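Exo-beta-1,3-galactanase (Bifidobacterium bifidum, PDB 5FLW) probably removes galactose units from the non-reducing ends of beta-1,3-linked galactan chains, as a family 43 glycoside hydrolase built on a five-bladed beta-propeller. Local coordinates at residues A[140-145]-A[198-203]; A[162-167]-A[172-177]. All blocks are in the same frame, centred on the assembly; numbering follows the deposited sequence. Where two conformers were deposited one is given.

Contact 1 of 2, residues A[140-145]-A[198-203]; sequences GVFQDE and GLYYWF
Tyr-200 reaches across to Asp-144, just past the end of strand 139-143, and gives its hydroxyl to the carboxylate, OH to OD2 2.6 Å, a short bond received on the syn lone pair. That oxygen lies in the plane of the tyrosine ring, while the carboxylate itself is turned steeply, 77° from the ring plane. Phe-142 meets the same phenol at its edge. The two rings stand nearly perpendicular, planes at 85°, yet are displaced into an oblique pair whose nearest carbons are Phe-142 CE2 and Tyr-200 CE1, 3.7 Å apart. Phe-142 carries its ring toward strand 199-205 because chi1 (173°) sets CG anti to the backbone N. The main chains stay well apart, the Asp-144 and Tyr-200 CA atoms 9.9 Å from each other, so between 140-145 and 198-203 the contact is made by side chains. OD1 of Asp-144 takes the backbone N of Glu-145 at 2.8 Å and also forms a salt bridge with Lys-195. Replacing Asp-144 with an alanine is likely to leave the Tyr-200 hydroxyl without this acceptor and Lys-195 without this counter-charge. Buried between blades, the carboxylate is thus held through both oxygens, and the nearby lysine probably favours its ionised form.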
loop_
_atom_site.group_PDB
_atom_site.type_symbol
_atom_site.label_atom_id
_atom_site.label_comp_id
_atom_site.label_asym_id
_atom_site.label_seq_id
_atom_site.Cartn_x
_atom_site.Cartn_y
_atom_site.Cartn_z
ATOM N N GLY A 140 -5.084 0.803 -1.322
ATOM C CA GLY A 140 -4.465 -0.431 -0.884
ATOM C C GLY A 140 -5.356 -1.588 -1.300
ATOM O O GLY A 140 -6.443 -1.373 -1.830
ATOM N N VAL A 141 -4.887 -2.820 -1.074
ATOM C CA VAL A 141 -5.684 -4.001 -1.407
ATOM C C VAL A 141 -5.758 -4.980 -0.232
ATOM O O VAL A 141 -4.883 -5.026 0.645
ATOM C CB VAL A 141 -5.204 -4.721 -2.695
ATOM C CG1 VAL A 141 -5.380 -3.811 -3.930
ATOM C CG2 VAL A 141 -3.752 -5.188 -2.537
ATOM N N PHE A 142 -6.809 -5.807 -0.244
ATOM C CA PHE A 142 -6.941 -6.880 0.730
ATOM C C PHE A 142 -7.677 -8.057 0.081
ATOM O O PHE A 142 -8.677 -7.871 -0.614
ATOM C CB PHE A 142 -7.652 -6.397 2.013
ATOM C CG PHE A 142 -7.961 -7.509 2.995
ATOM C CD1 PHE A 142 -6.952 -8.094 3.752
ATOM C CD2 PHE A 142 -9.257 -7.979 3.145
ATOM C CE1 PHE A 142 -7.234 -9.122 4.618
ATOM C CE2 PHE A 142 -9.534 -9.002 4.014
ATOM C CZ PHE A 142 -8.517 -9.575 4.754
ATOM N N GLN A 143 -7.164 -9.263 0.303
ATOM C CA GLN A 143 -7.781 -10.492 -0.181
ATOM C C GLN A 143 -8.146 -11.356 1.025
ATOM O O GLN A 143 -7.266 -11.745 1.807
ATOM C CB GLN A 143 -6.832 -11.227 -1.120
ATOM C CG GLN A 143 -7.406 -12.465 -1.715
ATOM C CD GLN A 143 -6.513 -13.030 -2.782
ATOM O OE1 GLN A 143 -5.362 -13.418 -2.515
ATOM N NE2 GLN A 143 -7.014 -13.052 -4.016
ATOM N N ASP A 144 -9.442 -11.634 1.183
ATOM C CA ASP A 144 -9.972 -12.351 2.336
ATOM C C ASP A 144 -9.861 -13.878 2.134
ATOM O O ASP A 144 -9.529 -14.367 1.040
ATOM C CB ASP A 144 -11.409 -11.898 2.614
ATOM C CG ASP A 144 -11.789 -11.956 4.099
ATOM O OD1 ASP A 144 -11.111 -12.640 4.901
ATOM O OD2 ASP A 144 -12.812 -11.324 4.442
ATOM N N GLU A 145 -10.161 -14.620 3.222
ATOM C CA GLU A 145 -9.957 -16.067 3.231
ATOM C C GLU A 145 -10.887 -16.781 2.258
ATOM O O GLU A 145 -10.554 -17.864 1.761
ATOM C CB GLU A 145 -10.138 -16.627 4.652
ATOM C CG GLU A 145 -9.522 -18.019 4.863
ATOM C CD GLU A 145 -9.240 -18.335 6.325
ATOM O OE1 GLU A 145 -9.751 -17.594 7.192
ATOM O OE2 GLU A 145 -8.503 -19.311 6.600
ATOM N N GLY A 198 -10.110 -13.770 12.907
ATOM C CA GLY A 198 -11.435 -13.242 12.660
ATOM C C GLY A 198 -11.591 -11.739 12.798
ATOM O O GLY A 198 -12.690 -11.234 12.531
ATOM N N LEU A 199 -10.550 -11.003 13.207
ATOM C CA LEU A 199 -10.634 -9.557 13.399
ATOM C C LEU A 199 -9.804 -8.869 12.317
ATOM O O LEU A 199 -8.644 -9.237 12.099
ATOM C CB LEU A 199 -10.095 -9.149 14.771
ATOM C CG LEU A 199 -10.391 -7.724 15.225
ATOM C CD1 LEU A 199 -11.870 -7.589 15.548
ATOM C CD2 LEU A 199 -9.558 -7.341 16.411
ATOM N N TYR A 200 -10.400 -7.872 11.649
ATOM C CA TYR A 200 -9.702 -7.062 10.647
ATOM C C TYR A 200 -9.043 -5.866 11.325
ATOM O O TYR A 200 -9.631 -5.238 12.212
ATOM C CB TYR A 200 -10.692 -6.542 9.601
ATOM C CG TYR A 200 -11.456 -7.621 8.858
ATOM C CD1 TYR A 200 -10.892 -8.262 7.757
ATOM C CD2 TYR A 200 -12.749 -8.004 9.262
ATOM C CE1 TYR A 200 -11.586 -9.246 7.074
ATOM C CE2 TYR A 200 -13.451 -8.991 8.584
ATOM C CZ TYR A 200 -12.862 -9.616 7.491
ATOM O OH TYR A 200 -13.549 -10.598 6.798
ATOM N N TYR A 201 -7.815 -5.563 10.916
ATOM C CA TYR A 201 -7.083 -4.402 11.409
ATOM C C TYR A 201 -6.789 -3.520 10.201
ATOM O O TYR A 201 -6.204 -3.988 9.226
ATOM C CB TYR A 201 -5.765 -4.797 12.094
ATOM C CG TYR A 201 -5.886 -5.677 13.353
ATOM C CD1 TYR A 201 -6.334 -6.995 13.274
ATOM C CD2 TYR A 201 -5.487 -5.192 14.606
ATOM C CE1 TYR A 201 -6.427 -7.806 14.418
ATOM C CE2 TYR A 201 -5.571 -5.982 15.753
ATOM C CZ TYR A 201 -6.044 -7.289 15.657
ATOM O OH TYR A 201 -6.115 -8.090 16.793
ATOM N N TRP A 202 -7.206 -2.254 10.276
ATOM C CA TRP A 202 -7.114 -1.284 9.191
ATOM C C TRP A 202 -6.263 -0.117 9.681
ATOM O O TRP A 202 -6.643 0.573 10.636
ATOM C CB TRP A 202 -8.538 -0.820 8.857
ATOM C CG TRP A 202 -8.741 0.194 7.766
ATOM C CD1 TRP A 202 -7.787 0.860 7.034
ATOM C CD2 TRP A 202 -10.014 0.676 7.291
ATOM N NE1 TRP A 202 -8.391 1.720 6.134
ATOM C CE2 TRP A 202 -9.755 1.621 6.268
ATOM C CE3 TRP A 202 -11.350 0.386 7.623
ATOM C CZ2 TRP A 202 -10.789 2.295 5.591
ATOM C CZ3 TRP A 202 -12.377 1.043 6.939
ATOM C CH2 TRP A 202 -12.087 1.978 5.924
ATOM N N PHE A 203 -5.124 0.111 9.018
ATOM C CA PHE A 203 -4.182 1.170 9.358
ATOM C C PHE A 203 -4.240 2.278 8.310
ATOM O O PHE A 203 -4.501 2.019 7.132
ATOM C CB PHE A 203 -2.744 0.627 9.404
ATOM C CG PHE A 203 -2.557 -0.523 10.358
ATOM C CD1 PHE A 203 -2.958 -1.812 10.016
ATOM C CD2 PHE A 203 -1.977 -0.321 11.603
ATOM C CE1 PHE A 203 -2.784 -2.881 10.923
ATOM C CE2 PHE A 203 -1.798 -1.390 12.508
ATOM C CZ PHE A 203 -2.198 -2.658 12.156
#

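Contact 2 of 2, residues A[162-167]-A[172-177]; sequences IYRLAD and IVEDVA
Arg-164 grips Glu-174 side-on, NE and NH2 both donating to the single oxygen OE1, with NE to OE1 at 2.9 Å. OE1 lies in the guanidinium plane, whereas the carboxylate is turned 74° from it. A bend at chi3 (54°) turns the arginine's end over Val-173, whose CG2 sits against one guanidinium face, 3.9 Å from CZ. On the opposite face of the sheet from Arg-164 and Glu-174, Ile-172 packs on Tyr-163: CG2 touches the tyrosine CB at 3.6 Å, and CD1 makes an off-centre CH-pi contact, 4.2 Å from the ring centroid. Backbone bonds set these pairs. Arg-164 N donates to Glu-174 O, and Val-173 N returns an almost straight bond to Arg-164 O (2.9 Å, 175°). Two classic beta bulges interrupt the antiparallel register, Val-173 and Glu-174 facing Arg-164, and Val-176 and Ala-177 facing Ile-162; Ile-162 O takes Val-176 N at 2.8 Å and Ala-177 N weakly. Farther out, His-161 holds OD1 of Asp-175 and stacks on Tyr-163, which Trp-131 also meets. One face thus sets an ion pair beside aliphatic side chains, the other Tyr-163 with Asp-175; Arg-164 on OE1 and His-224 on OE2 probably fix the Glu-174 carboxylate's rotation, tying hairpin to loop.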
loop_
_atom_site.group_PDB
_atom_site.type_symbol
_atom_site.label_atom_id
_atom_site.label_comp_id
_atom_site.label_asym_id
_atom_site.label_seq_id
_atom_site.Cartn_x
_atom_site.Cartn_y
_atom_site.Cartn_z
ATOM N N ILE A 162 -13.805 0.852 1.541
ATOM C CA ILE A 162 -13.474 -0.526 1.191
ATOM C C ILE A 162 -14.423 -0.894 0.059
ATOM O O ILE A 162 -15.648 -0.896 0.246
ATOM C CB ILE A 162 -13.653 -1.486 2.379
ATOM C CG1 ILE A 162 -12.763 -1.067 3.569
ATOM C CG2 ILE A 162 -13.386 -2.923 1.927
ATOM C CD1 ILE A 162 -12.944 -1.883 4.833
ATOM N N TYR A 163 -13.872 -1.145 -1.130
ATOM C CA TYR A 163 -14.648 -1.512 -2.307
ATOM C C TYR A 163 -14.439 -2.992 -2.609
ATOM O O TYR A 163 -13.293 -3.453 -2.669
ATOM C CB TYR A 163 -14.143 -0.733 -3.513
ATOM C CG TYR A 163 -14.485 0.736 -3.561
ATOM C CD1 TYR A 163 -15.809 1.182 -3.408
ATOM C CD2 TYR A 163 -13.492 1.681 -3.841
ATOM C CE1 TYR A 163 -16.116 2.547 -3.501
ATOM C CE2 TYR A 163 -13.787 3.032 -3.920
ATOM C CZ TYR A 163 -15.090 3.456 -3.763
ATOM O OH TYR A 163 -15.372 4.789 -3.843
ATOM N N ARG A 164 -15.526 -3.728 -2.833
ATOM C CA ARG A 164 -15.408 -5.127 -3.226
ATOM C C ARG A 164 -15.277 -5.227 -4.746
ATOM O O ARG A 164 -16.013 -4.566 -5.482
ATOM C CB ARG A 164 -16.582 -5.970 -2.728
ATOM C CG ARG A 164 -16.441 -7.476 -3.010
ATOM C CD ARG A 164 -17.450 -8.301 -2.239
ATOM N NE ARG A 164 -18.827 -7.844 -2.472
ATOM C CZ ARG A 164 -19.667 -8.360 -3.373
ATOM N NH1 ARG A 164 -19.280 -9.378 -4.139
ATOM N NH2 ARG A 164 -20.909 -7.876 -3.498
ATOM N N LEU A 165 -14.339 -6.061 -5.197
ATOM C CA LEU A 165 -14.106 -6.260 -6.616
ATOM C C LEU A 165 -15.059 -7.316 -7.170
ATOM O O LEU A 165 -15.484 -8.245 -6.459
ATOM C CB LEU A 165 -12.673 -6.753 -6.832
ATOM C CG LEU A 165 -11.571 -5.760 -6.449
ATOM C CD1 LEU A 165 -10.216 -6.465 -6.245
ATOM C CD2 LEU A 165 -11.447 -4.694 -7.527
ATOM N N ALA A 166 -15.340 -7.195 -8.472
ATOM C CA ALA A 166 -15.986 -8.260 -9.221
ATOM C C ALA A 166 -15.119 -9.519 -9.161
ATOM O O ALA A 166 -13.922 -9.469 -8.835
ATOM C CB ALA A 166 -16.135 -7.830 -10.681
ATOM N N ASP A 167 -15.734 -10.667 -9.476
ATOM C CA ASP A 167 -15.013 -11.941 -9.410
ATOM C C ASP A 167 -13.810 -11.988 -10.337
ATOM O O ASP A 167 -12.872 -12.745 -10.075
ATOM C CB ASP A 167 -15.919 -13.119 -9.770
ATOM C CG ASP A 167 -16.947 -13.426 -8.705
ATOM O OD1 ASP A 167 -16.797 -12.950 -7.551
ATOM O OD2 ASP A 167 -17.931 -14.124 -9.046
ATOM N N ILE A 172 -15.227 -2.699 -9.689
ATOM C CA ILE A 172 -15.796 -2.612 -8.344
ATOM C C ILE A 172 -17.301 -2.842 -8.421
ATOM O O ILE A 172 -17.975 -2.289 -9.300
ATOM C CB ILE A 172 -15.527 -1.207 -7.785
ATOM C CG1 ILE A 172 -14.029 -0.955 -7.683
ATOM C CG2 ILE A 172 -16.232 -0.997 -6.437
ATOM C CD1 ILE A 172 -13.759 0.554 -7.421
ATOM N N VAL A 173 -17.827 -3.632 -7.483
ATOM C CA VAL A 173 -19.242 -3.991 -7.468
ATOM C C VAL A 173 -19.950 -3.598 -6.174
ATOM O O VAL A 173 -21.186 -3.694 -6.113
ATOM C CB VAL A 173 -19.483 -5.493 -7.793
ATOM C CG1 VAL A 173 -18.893 -5.886 -9.170
ATOM C CG2 VAL A 173 -18.962 -6.403 -6.691
ATOM N N GLU A 174 -19.231 -3.140 -5.144
ATOM C CA GLU A 174 -19.892 -2.791 -3.895
ATOM C C GLU A 174 -19.064 -1.790 -3.099
ATOM O O GLU A 174 -17.847 -1.940 -2.971
ATOM C CB GLU A 174 -20.171 -4.026 -3.027
ATOM C CG GLU A 174 -20.997 -3.710 -1.799
ATOM C CD GLU A 174 -20.980 -4.815 -0.773
ATOM O OE1 GLU A 174 -20.506 -5.929 -1.097
ATOM O OE2 GLU A 174 -21.437 -4.565 0.361
ATOM N N ASP A 175 -19.743 -0.780 -2.558
ATOM C CA ASP A 175 -19.134 0.162 -1.606
ATOM C C ASP A 175 -19.378 -0.455 -0.223
ATOM O O ASP A 175 -20.442 -0.298 0.376
ATOM C CB ASP A 175 -19.736 1.557 -1.803
ATOM C CG ASP A 175 -19.002 2.666 -1.050
ATOM O OD1 ASP A 175 -17.888 2.449 -0.513
ATOM O OD2 ASP A 175 -19.536 3.796 -1.060
ATOM N N VAL A 176 -18.386 -1.235 0.239
ATOM C CA VAL A 176 -18.554 -2.063 1.440
ATOM C C VAL A 176 -18.607 -1.193 2.692
ATOM O O VAL A 176 -19.413 -1.434 3.611
ATOM C CB VAL A 176 -17.413 -3.101 1.532
ATOM C CG1 VAL A 176 -17.403 -3.804 2.886
ATOM C CG2 VAL A 176 -17.516 -4.110 0.429
ATOM N N ALA A 177 -17.726 -0.193 2.758
ATOM C CA ALA A 177 -17.601 0.703 3.898
ATOM C C ALA A 177 -16.991 2.007 3.406
ATOM O O ALA A 177 -16.279 2.036 2.395
ATOM C CB ALA A 177 -16.711 0.106 5.008
#

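How the contacts relate
Both contacts involve the blade formed by strands 139-143, 149-155, 159-165 and 172-179. Contact 2 joins its last two strands, its centre about 17 Å from the centre of the chain, and is partly buried; contact 1 ties the first strand's end to the following blade, is wholly buried and has its centre about 12 Å from the chain's. Their chemistry follows: the hairpin relies on main-chain bonds and an ion pair between two partly exposed side chains, with 640 Å² buried, whereas the interblade contact buries only 113 Å² and uses side chains alone. They meet where Trp-202 CZ3 of 198-203 packs on Ile-162 CD1 of 162-167, 3.6 Å apart, an apolar link between the two blades.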